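Local coordinates for uncharacterized protein (Candida albicans, PDB 5K04) that probably serves as the non-catalytic MDM20 subunit of the NatB N-terminal acetyltransferase complex, supporting the NAT3 subunit, at residues A[116-121]-A[479-484]; A[122-127]-A[498-503]; A[132-137]-A[147-152]. One frame throughout, in Å; residues are numbered along the deposited sequence.

Interaction 1 of 3, residues A[116-121]-A[479-484]; sequences WFDNSI and SIIQGF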
loop_
_atom_site.group_PDB
_atom_site.type_symbol
_atom_site.label_atom_id
_atom_site.label_comp_id
_atom_site.label_asym_id
_atom_site.label_seq_id
_atom_site.Cartn_x
_atom_site.Cartn_y
_atom_site.Cartn_z
ATOM N N TRP A 116 -24.470 -3.566 14.819
ATOM C CA TRP A 116 -24.742 -3.456 13.390
ATOM C C TRP A 116 -23.606 -2.758 12.654
ATOM O O TRP A 116 -23.148 -3.216 11.603
ATOM C CB TRP A 116 -26.047 -2.679 13.205
ATOM C CG TRP A 116 -26.669 -2.799 11.873
ATOM C CD1 TRP A 116 -26.215 -3.536 10.815
ATOM C CD2 TRP A 116 -27.887 -2.177 11.440
ATOM N NE1 TRP A 116 -27.074 -3.409 9.751
ATOM C CE2 TRP A 116 -28.104 -2.573 10.107
ATOM C CE3 TRP A 116 -28.796 -1.307 12.044
ATOM C CZ2 TRP A 116 -29.201 -2.132 9.369
ATOM C CZ3 TRP A 116 -29.891 -0.874 11.317
ATOM C CH2 TRP A 116 -30.087 -1.288 9.992
ATOM N N PHE A 117 -23.150 -1.632 13.196
ATOM C CA PHE A 117 -22.139 -0.825 12.527
ATOM C C PHE A 117 -20.775 -1.502 12.580
ATOM O O PHE A 117 -20.087 -1.609 11.561
ATOM C CB PHE A 117 -22.103 0.566 13.173
ATOM C CG PHE A 117 -20.971 1.436 12.709
ATOM C CD1 PHE A 117 -20.861 1.816 11.376
ATOM C CD2 PHE A 117 -20.027 1.892 13.612
ATOM C CE1 PHE A 117 -19.811 2.622 10.954
ATOM C CE2 PHE A 117 -18.983 2.703 13.202
ATOM C CZ PHE A 117 -18.874 3.069 11.866
ATOM N N ASP A 118 -20.379 -1.973 13.769
ATOM C CA ASP A 118 -19.086 -2.635 13.931
ATOM C C ASP A 118 -18.979 -3.865 13.046
ATOM O O ASP A 118 -17.916 -4.146 12.491
ATOM C CB ASP A 118 -18.870 -3.013 15.393
ATOM C CG ASP A 118 -18.641 -1.801 16.271
ATOM O OD1 ASP A 118 -18.599 -0.676 15.727
ATOM O OD2 ASP A 118 -18.496 -1.964 17.494
ATOM N N ASN A 119 -20.076 -4.605 12.898
ATOM C CA ASN A 119 -20.074 -5.773 12.034
ATOM C C ASN A 119 -20.160 -5.392 10.564
ATOM O O ASN A 119 -19.736 -6.173 9.713
ATOM C CB ASN A 119 -21.229 -6.705 12.418
ATOM C CG ASN A 119 -21.019 -7.370 13.792
ATOM O OD1 ASN A 119 -21.887 -7.329 14.660
ATOM N ND2 ASN A 119 -19.859 -7.980 13.978
ATOM N N SER A 120 -20.671 -4.197 10.256
ATOM C CA SER A 120 -20.889 -3.770 8.882
ATOM C C SER A 120 -19.659 -3.148 8.249
ATOM O O SER A 120 -19.637 -2.996 7.025
ATOM C CB SER A 120 -22.045 -2.756 8.796
ATOM O OG SER A 120 -23.301 -3.372 9.036
ATOM N N ILE A 121 -18.650 -2.781 9.041
ATOM C CA ILE A 121 -17.558 -1.964 8.514
ATOM C C ILE A 121 -16.840 -2.691 7.381
ATOM O O ILE A 121 -16.625 -2.125 6.301
ATOM C CB ILE A 121 -16.607 -1.559 9.650
ATOM C CG1 ILE A 121 -17.333 -0.549 10.550
ATOM C CG2 ILE A 121 -15.302 -0.980 9.082
ATOM C CD1 ILE A 121 -16.521 0.033 11.682
ATOM N N SER A 479 -9.228 1.667 14.179
ATOM C CA SER A 479 -9.017 3.063 13.794
ATOM C C SER A 479 -10.312 3.718 13.308
ATOM O O SER A 479 -10.605 4.871 13.656
ATOM C CB SER A 479 -7.933 3.128 12.708
ATOM O OG SER A 479 -6.720 2.561 13.175
ATOM N N ILE A 480 -11.100 2.995 12.502
ATOM C CA ILE A 480 -12.381 3.514 12.027
ATOM C C ILE A 480 -13.352 3.726 13.184
ATOM O O ILE A 480 -14.077 4.726 13.229
ATOM C CB ILE A 480 -12.972 2.568 10.965
ATOM C CG1 ILE A 480 -12.082 2.553 9.716
ATOM C CG2 ILE A 480 -14.396 2.984 10.634
ATOM C CD1 ILE A 480 -12.496 1.533 8.684
ATOM N N ILE A 481 -13.371 2.801 14.143
ATOM C CA ILE A 481 -14.275 2.916 15.288
ATOM C C ILE A 481 -13.884 4.102 16.153
ATOM O O ILE A 481 -14.730 4.908 16.566
ATOM C CB ILE A 481 -14.277 1.602 16.097
ATOM C CG1 ILE A 481 -14.969 0.482 15.309
ATOM C CG2 ILE A 481 -14.935 1.785 17.462
ATOM C CD1 ILE A 481 -15.026 -0.860 16.043
ATOM N N GLN A 482 -12.590 4.223 16.441
ATOM C CA GLN A 482 -12.097 5.322 17.269
ATOM C C GLN A 482 -12.208 6.653 16.542
ATOM O O GLN A 482 -12.501 7.684 17.160
ATOM C CB GLN A 482 -10.643 5.060 17.663
ATOM C CG GLN A 482 -10.435 3.898 18.606
ATOM C CD GLN A 482 -8.959 3.572 18.792
ATOM O OE1 GLN A 482 -8.085 4.233 18.222
ATOM N NE2 GLN A 482 -8.674 2.545 19.592
ATOM N N GLY A 483 -11.940 6.658 15.236
ATOM C CA GLY A 483 -12.083 7.889 14.478
ATOM C C GLY A 483 -13.508 8.410 14.493
ATOM O O GLY A 483 -13.727 9.617 14.544
ATOM N N PHE A 484 -14.498 7.507 14.428
ATOM C CA PHE A 484 -15.885 7.930 14.601
ATOM C C PHE A 484 -16.167 8.359 16.042
ATOM O O PHE A 484 -16.810 9.388 16.267
ATOM C CB PHE A 484 -16.835 6.807 14.181
ATOM C CG PHE A 484 -17.210 6.817 12.716
ATOM C CD1 PHE A 484 -18.265 7.601 12.261
ATOM C CD2 PHE A 484 -16.535 6.015 11.805
ATOM C CE1 PHE A 484 -18.621 7.599 10.926
ATOM C CE2 PHE A 484 -16.879 6.007 10.464
ATOM C CZ PHE A 484 -17.925 6.808 10.020
#
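Phe117 points the edge of its ring at the face of Phe484, a T-shaped stack that joins two distant pieces of an all-helical solenoid: the C-terminal end of helix 109-120 and the last turns of the long helix 456-485. The two ring planes stand at 77° to each other, with centroids 5.2 Å apart. The touching atom is Phe117 CZ, which sits over the rim of the Phe484 ring, 3.8 Å from Phe484 CD2. A chi1 of 172°, which turns CG away from the backbone N, carries the Phe117 ring across the gap, and Phe129 and Phe133 of helix 126-138 pack round it as well. This is the dense part of the contact, and it is wholly apolar. Beside the rings, Ile121 and Ile480 run past each other in opposite directions, with Ile121 CD1 3.8 Å from Ile480 CG2 and Ile121 CG2 equally near Ile480 CD1. The same Ile121 CD1 also rests on one face of the Phe117 ring, so a single methyl group links that ring to Ile480.

Toward the partly exposed, solvent-side flank the difference lies in exposure and polarity, not in separation. Ile481 crosses Asp118 at about a right angle, its aliphatic end lying against a carboxylate that can offer it only van der Waals contact. Farther round helix 456-485, Ser479 and Gln482 turn to the NAT3 chain, where Ser479 is hydrogen-bonded to Ser33 of NAT3. The nearest approach on this flank is Asp118 OD1 to Ile481 CD1, 3.6 Å.

Interaction 2 of 3, residues A[122-127]-A[498-503]; sequences EKYDFK and FSKRMQ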
loop_
_atom_site.group_PDB
_atom_site.type_symbol
_atom_site.label_atom_id
_atom_site.label_comp_id
_atom_site.label_asym_id
_atom_site.label_seq_id
_atom_site.Cartn_x
_atom_site.Cartn_y
_atom_site.Cartn_z
ATOM N N GLU A 122 -16.502 -3.969 7.599
ATOM C CA GLU A 122 -15.865 -4.804 6.580
ATOM C C GLU A 122 -16.587 -4.746 5.236
ATOM O O GLU A 122 -15.954 -4.897 4.186
ATOM C CB GLU A 122 -15.804 -6.258 7.072
ATOM C CG GLU A 122 -14.974 -6.494 8.349
ATOM C CD GLU A 122 -15.785 -6.352 9.638
ATOM O OE1 GLU A 122 -16.759 -5.565 9.662
ATOM O OE2 GLU A 122 -15.445 -7.038 10.630
ATOM N N LYS A 123 -17.899 -4.541 5.250
ATOM C CA LYS A 123 -18.728 -4.439 4.051
ATOM C C LYS A 123 -19.081 -2.973 3.872
ATOM O O LYS A 123 -20.007 -2.465 4.506
ATOM C CB LYS A 123 -19.990 -5.290 4.174
ATOM C CG LYS A 123 -19.743 -6.778 4.258
ATOM C CD LYS A 123 -21.048 -7.558 4.370
ATOM C CE LYS A 123 -20.774 -9.041 4.211
ATOM N NZ LYS A 123 -21.992 -9.867 4.317
ATOM N N TYR A 124 -18.365 -2.299 2.985
ATOM C CA TYR A 124 -18.405 -0.835 2.943
ATOM C C TYR A 124 -19.637 -0.369 2.161
ATOM O O TYR A 124 -19.559 0.221 1.081
ATOM C CB TYR A 124 -17.109 -0.298 2.351
ATOM C CG TYR A 124 -15.865 -0.926 2.954
ATOM C CD1 TYR A 124 -15.367 -2.132 2.462
ATOM C CD2 TYR A 124 -15.194 -0.320 4.019
ATOM C CE1 TYR A 124 -14.241 -2.723 3.007
ATOM C CE2 TYR A 124 -14.058 -0.904 4.574
ATOM C CZ TYR A 124 -13.587 -2.109 4.057
ATOM O OH TYR A 124 -12.465 -2.717 4.581
ATOM N N ASP A 125 -20.802 -0.652 2.743
ATOM C CA ASP A 125 -22.099 -0.301 2.161
ATOM C C ASP A 125 -22.544 0.992 2.828
ATOM O O ASP A 125 -23.216 0.986 3.863
ATOM C CB ASP A 125 -23.121 -1.424 2.352
ATOM C CG ASP A 125 -24.418 -1.191 1.571
ATOM O OD1 ASP A 125 -24.746 -0.022 1.275
ATOM O OD2 ASP A 125 -25.111 -2.183 1.261
ATOM N N PHE A 126 -22.181 2.111 2.201
ATOM C CA PHE A 126 -22.466 3.425 2.773
ATOM C C PHE A 126 -23.961 3.679 2.936
ATOM O O PHE A 126 -24.341 4.560 3.714
ATOM C CB PHE A 126 -21.838 4.530 1.910
ATOM C CG PHE A 126 -20.331 4.496 1.862
ATOM C CD1 PHE A 126 -19.589 4.209 2.990
ATOM C CD2 PHE A 126 -19.660 4.761 0.677
ATOM C CE1 PHE A 126 -18.200 4.182 2.934
ATOM C CE2 PHE A 126 -18.275 4.736 0.617
ATOM C CZ PHE A 126 -17.548 4.449 1.744
ATOM N N LYS A 127 -24.809 2.953 2.196
ATOM C CA LYS A 127 -26.251 3.016 2.431
ATOM C C LYS A 127 -26.611 2.386 3.765
ATOM O O LYS A 127 -27.567 2.818 4.418
ATOM C CB LYS A 127 -27.015 2.319 1.294
ATOM C CG LYS A 127 -27.300 3.218 0.104
ATOM C CD LYS A 127 -27.663 2.435 -1.147
ATOM C CE LYS A 127 -27.731 3.359 -2.363
ATOM N NZ LYS A 127 -27.859 2.602 -3.639
ATOM N N PHE A 498 -8.458 3.237 3.075
ATOM C CA PHE A 498 -7.317 2.380 3.375
ATOM C C PHE A 498 -7.776 0.948 3.605
ATOM O O PHE A 498 -7.252 0.006 3.001
ATOM C CB PHE A 498 -6.576 2.914 4.607
ATOM C CG PHE A 498 -5.231 2.263 4.850
ATOM C CD1 PHE A 498 -5.123 1.132 5.635
ATOM C CD2 PHE A 498 -4.075 2.792 4.300
ATOM C CE1 PHE A 498 -3.887 0.533 5.860
ATOM C CE2 PHE A 498 -2.828 2.193 4.515
ATOM C CZ PHE A 498 -2.735 1.070 5.297
ATOM N N SER A 499 -8.771 0.779 4.485
ATOM C CA SER A 499 -9.354 -0.534 4.746
ATOM C C SER A 499 -9.836 -1.190 3.454
ATOM O O SER A 499 -9.446 -2.321 3.147
ATOM C CB SER A 499 -10.503 -0.394 5.749
ATOM O OG SER A 499 -11.030 -1.648 6.088
ATOM N N LYS A 500 -10.686 -0.481 2.684
ATOM C CA LYS A 500 -11.190 -1.001 1.403
ATOM C C LYS A 500 -10.067 -1.474 0.489
ATOM O O LYS A 500 -10.177 -2.525 -0.156
ATOM C CB LYS A 500 -11.975 0.068 0.652
ATOM C CG LYS A 500 -13.338 0.438 1.172
ATOM C CD LYS A 500 -14.105 1.155 0.062
ATOM C CE LYS A 500 -15.154 2.111 0.599
ATOM N NZ LYS A 500 -15.984 2.680 -0.505
ATOM N N ARG A 501 -8.999 -0.679 0.377
ATOM C CA ARG A 501 -7.935 -1.031 -0.549
ATOM C C ARG A 501 -7.161 -2.256 -0.081
ATOM O O ARG A 501 -6.510 -2.915 -0.897
ATOM C CB ARG A 501 -7.012 0.172 -0.749
ATOM C CG ARG A 501 -7.665 1.274 -1.595
ATOM C CD ARG A 501 -6.864 2.568 -1.625
ATOM N NE ARG A 501 -5.555 2.404 -2.254
ATOM C CZ ARG A 501 -4.706 3.402 -2.505
ATOM N NH1 ARG A 501 -5.021 4.643 -2.169
ATOM N NH2 ARG A 501 -3.535 3.159 -3.075
ATOM N N MET A 502 -7.240 -2.576 1.215
ATOM C CA MET A 502 -6.487 -3.656 1.845
ATOM C C MET A 502 -7.258 -4.967 1.895
ATOM O O MET A 502 -6.652 -6.028 2.064
ATOM C CB MET A 502 -6.086 -3.246 3.274
ATOM C CG MET A 502 -4.819 -2.396 3.368
ATOM S SD MET A 502 -3.362 -3.138 2.690
ATOM C CE MET A 502 -2.176 -2.357 3.726
ATOM N N GLN A 503 -8.580 -4.906 1.723
ATOM C CA GLN A 503 -9.445 -6.052 1.979
ATOM C C GLN A 503 -9.239 -7.167 0.956
ATOM O O GLN A 503 -9.328 -8.353 1.298
ATOM C CB GLN A 503 -10.899 -5.597 1.971
ATOM C CG GLN A 503 -11.882 -6.706 2.224
ATOM C CD GLN A 503 -13.295 -6.286 1.918
ATOM O OE1 GLN A 503 -13.644 -5.992 0.766
ATOM N NE2 GLN A 503 -14.123 -6.238 2.956
#
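Tyr124 lays its ring under the aliphatic chain of Lys500 in a CH-pi contact, the centre of a junction between the loop linking helices 109-120 and 126-138 of this helical-repeat subunit and the end of helix 489-503. Tyr124 is also the middle residue of an inverse gamma turn, and its side chain points at helix 489-503. Lys500 CG stands 3.4 Å from the ring centroid of Tyr124, only 11° off the normal. Ring and lysine slide past each other in opposite directions; the extended lysine chain carries on beyond Tyr124 CB until its amino end meets Phe126, with Lys500 NZ 3.3 Å from Phe126 CZ.

At the far end of the tyrosine its hydroxyl pairs with Ser499 OG, in the plane of the ring; the modelled separation is too short to be taken literally. Gln503 reaches the tyrosine on a fully extended chain (chi1 180°), its CD in plane at the ring edge and its amide plane turned 59° from the ring. On the other side of helix 489-503, Phe498 stacks on Phe13 of NAT3. Gln503 NE2 makes a weak, strongly bent hydrogen bond to Glu122 O, 2.6 Å long.

Interaction 3 of 3, residues A[132-137]-A[147-152]; sequences IFMYLN and LWYAFS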
loop_
_atom_site.group_PDB
_atom_site.type_symbol
_atom_site.label_atom_id
_atom_site.label_comp_id
_atom_site.label_asym_id
_atom_site.label_seq_id
_atom_site.Cartn_x
_atom_site.Cartn_y
_atom_site.Cartn_z
ATOM N N ILE A 132 -27.841 2.959 9.391
ATOM C CA ILE A 132 -27.564 2.760 10.812
ATOM C C ILE A 132 -27.595 4.090 11.538
ATOM O O ILE A 132 -28.239 4.244 12.583
ATOM C CB ILE A 132 -26.207 2.072 11.012
ATOM C CG1 ILE A 132 -26.264 0.651 10.471
ATOM C CG2 ILE A 132 -25.814 2.111 12.495
ATOM C CD1 ILE A 132 -24.895 0.002 10.357
ATOM N N PHE A 133 -26.895 5.074 10.980
ATOM C CA PHE A 133 -26.815 6.383 11.593
ATOM C C PHE A 133 -28.175 7.071 11.639
ATOM O O PHE A 133 -28.446 7.845 12.562
ATOM C CB PHE A 133 -25.779 7.208 10.833
ATOM C CG PHE A 133 -24.382 6.650 10.935
ATOM C CD1 PHE A 133 -24.042 5.778 11.958
ATOM C CD2 PHE A 133 -23.408 6.997 10.026
ATOM C CE1 PHE A 133 -22.747 5.256 12.064
ATOM C CE2 PHE A 133 -22.114 6.483 10.126
ATOM C CZ PHE A 133 -21.792 5.606 11.142
ATOM N N MET A 134 -29.050 6.782 10.675
ATOM C CA MET A 134 -30.395 7.346 10.709
ATOM C C MET A 134 -31.160 6.865 11.942
ATOM O O MET A 134 -31.731 7.672 12.685
ATOM C CB MET A 134 -31.147 6.994 9.418
ATOM C CG MET A 134 -32.554 7.638 9.284
ATOM S SD MET A 134 -33.845 6.748 10.123
ATOM C CE MET A 134 -33.842 5.323 9.068
ATOM N N TYR A 135 -31.192 5.547 12.166
ATOM C CA TYR A 135 -31.839 5.015 13.367
ATOM C C TYR A 135 -31.171 5.542 14.631
ATOM O O TYR A 135 -31.843 5.908 15.600
ATOM C CB TYR A 135 -31.801 3.487 13.360
ATOM C CG TYR A 135 -32.808 2.836 12.440
ATOM C CD1 TYR A 135 -34.150 2.796 12.779
ATOM C CD2 TYR A 135 -32.413 2.234 11.248
ATOM C CE1 TYR A 135 -35.090 2.187 11.956
ATOM C CE2 TYR A 135 -33.349 1.616 10.411
ATOM C CZ TYR A 135 -34.689 1.603 10.776
ATOM O OH TYR A 135 -35.638 1.012 9.976
ATOM N N LEU A 136 -29.846 5.595 14.628
ATOM C CA LEU A 136 -29.105 5.979 15.817
ATOM C C LEU A 136 -29.309 7.452 16.151
ATOM O O LEU A 136 -29.210 7.852 17.317
ATOM C CB LEU A 136 -27.629 5.661 15.596
ATOM C CG LEU A 136 -26.715 5.814 16.804
ATOM C CD1 LEU A 136 -27.174 4.897 17.930
ATOM C CD2 LEU A 136 -25.283 5.520 16.401
ATOM N N ASN A 137 -29.589 8.266 15.148
ATOM C CA ASN A 137 -29.800 9.684 15.361
ATOM C C ASN A 137 -31.246 10.012 15.694
ATOM O O ASN A 137 -31.521 11.078 16.261
ATOM C CB ASN A 137 -29.366 10.449 14.114
ATOM C CG ASN A 137 -29.511 11.933 14.272
ATOM O OD1 ASN A 137 -28.806 12.558 15.077
ATOM N ND2 ASN A 137 -30.419 12.521 13.492
ATOM N N LEU A 147 -23.528 14.148 13.687
ATOM C CA LEU A 147 -22.369 14.326 12.822
ATOM C C LEU A 147 -22.108 13.073 11.996
ATOM O O LEU A 147 -21.837 13.159 10.794
ATOM C CB LEU A 147 -21.143 14.681 13.673
ATOM C CG LEU A 147 -21.195 16.077 14.293
ATOM C CD1 LEU A 147 -20.319 16.205 15.533
ATOM C CD2 LEU A 147 -20.742 17.074 13.236
ATOM N N TRP A 148 -22.156 11.901 12.646
ATOM C CA TRP A 148 -22.047 10.618 11.952
ATOM C C TRP A 148 -22.998 10.556 10.766
ATOM O O TRP A 148 -22.597 10.313 9.620
ATOM C CB TRP A 148 -22.367 9.477 12.923
ATOM C CG TRP A 148 -21.300 9.216 13.952
ATOM C CD1 TRP A 148 -20.176 9.957 14.177
ATOM C CD2 TRP A 148 -21.247 8.112 14.880
ATOM N NE1 TRP A 148 -19.426 9.386 15.194
ATOM C CE2 TRP A 148 -20.056 8.254 15.636
ATOM C CE3 TRP A 148 -22.086 7.021 15.140
ATOM C CZ2 TRP A 148 -19.695 7.357 16.645
ATOM C CZ3 TRP A 148 -21.727 6.122 16.145
ATOM C CH2 TRP A 148 -20.541 6.301 16.885
ATOM N N TYR A 149 -24.279 10.782 11.053
ATOM C CA TYR A 149 -25.326 10.707 10.045
ATOM C C TYR A 149 -25.039 11.666 8.894
ATOM O O TYR A 149 -25.099 11.277 7.724
ATOM C CB TYR A 149 -26.653 11.012 10.734
ATOM C CG TYR A 149 -27.885 10.756 9.927
ATOM C CD1 TYR A 149 -27.903 9.771 8.940
ATOM C CD2 TYR A 149 -29.049 11.496 10.153
ATOM C CE1 TYR A 149 -29.048 9.522 8.195
ATOM C CE2 TYR A 149 -30.214 11.251 9.408
ATOM C CZ TYR A 149 -30.205 10.258 8.431
ATOM O OH TYR A 149 -31.333 10.004 7.684
ATOM N N ALA A 150 -24.666 12.910 9.225
ATOM C CA ALA A 150 -24.337 13.925 8.223
ATOM C C ALA A 150 -23.122 13.522 7.402
ATOM O O ALA A 150 -23.118 13.624 6.165
ATOM C CB ALA A 150 -24.075 15.266 8.913
ATOM N N PHE A 151 -22.067 13.092 8.083
ATOM C CA PHE A 151 -20.868 12.651 7.381
ATOM C C PHE A 151 -21.171 11.472 6.460
ATOM O O PHE A 151 -20.602 11.374 5.365
ATOM C CB PHE A 151 -19.781 12.297 8.405
ATOM C CG PHE A 151 -18.461 11.942 7.783
ATOM C CD1 PHE A 151 -17.705 12.902 7.129
ATOM C CD2 PHE A 151 -17.982 10.644 7.856
ATOM C CE1 PHE A 151 -16.485 12.563 6.555
ATOM C CE2 PHE A 151 -16.771 10.305 7.297
ATOM C CZ PHE A 151 -16.020 11.265 6.640
ATOM N N SER A 152 -22.096 10.597 6.870
ATOM C CA SER A 152 -22.444 9.433 6.065
ATOM C C SER A 152 -23.106 9.834 4.753
ATOM O O SER A 152 -23.073 9.053 3.797
ATOM C CB SER A 152 -23.356 8.490 6.861
ATOM O OG SER A 152 -24.652 9.039 7.055
#
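Phe133 packs its CB against Tyr149 where the backbones come nearest, in an antiparallel helix hairpin of the all-helical solenoid: helices 126-138 and 143-157 are neighbours in the chain, and the short segments have axes 8.6 Å apart with directions 153° from parallel. Three aromatic side chains, Phe133, Trp148 and Tyr149, fill most of the interface, and each is turned differently.

Phe133 lies crosswise to Trp148. The methylene of the tryptophan covers the centre of one face of the phenylalanine, Trp148 CB being 3.9 Å from the Phe133 ring centroid in a CH-pi contact. The indole itself is tilted, its five-membered ring at 47° to the Phe133 ring. Its six-membered ring meets Phe133 CE1 and Leu136, with Leu136 CD2 3.6 Å from Trp148 CZ3. The indole N-H is used away from the hairpin, on the carbonyl of Phe484. At the edge of the Phe133 ring, in its plane, lies Ser152 CB, 3.5 Å from Phe133 CD2.

Tyr149 takes the more exposed flank. It lays its ring flat along helix 126-138, and Met134 CA sits over the face, 3.8 Å from the Tyr149 ring centroid. CB and CG of Met134 then run alongside the tyrosine in the same direction, after which the chain bends beyond CG and its end leads away. Near CD2 of the tyrosine, Asn137 crosses at about a right angle, its amide plane 39° from the ring plane; its OD1 is hydrogen-bonded to Thr146 OG1, tying the hairpin near its turn. Asn137 ND2 is 3.8 Å from Tyr149 CD2.

Overall arrangement
From the N terminus, helix 109-120, the loop after it and helix 126-138 supply the first segments of all three contacts in turn. Interaction 3 closes the shortest loop, folding helix 143-157 back on helix 126-138, and nests inside the much longer loops of interactions 1 and 2. Those two bring in helices 456-485 and 489-503 more than 350 residues later; their segments alternate along the chain, so the loops cross. Interactions 1 and 2 touch through Ile480 and Ser499, while Phe484 and Trp148 join 1 to 3. Interactions 2 and 3 share helix 126-138 without touching. Together they fasten helices 109-120, 126-138 and 143-157 to the helix pair that meets NAT3.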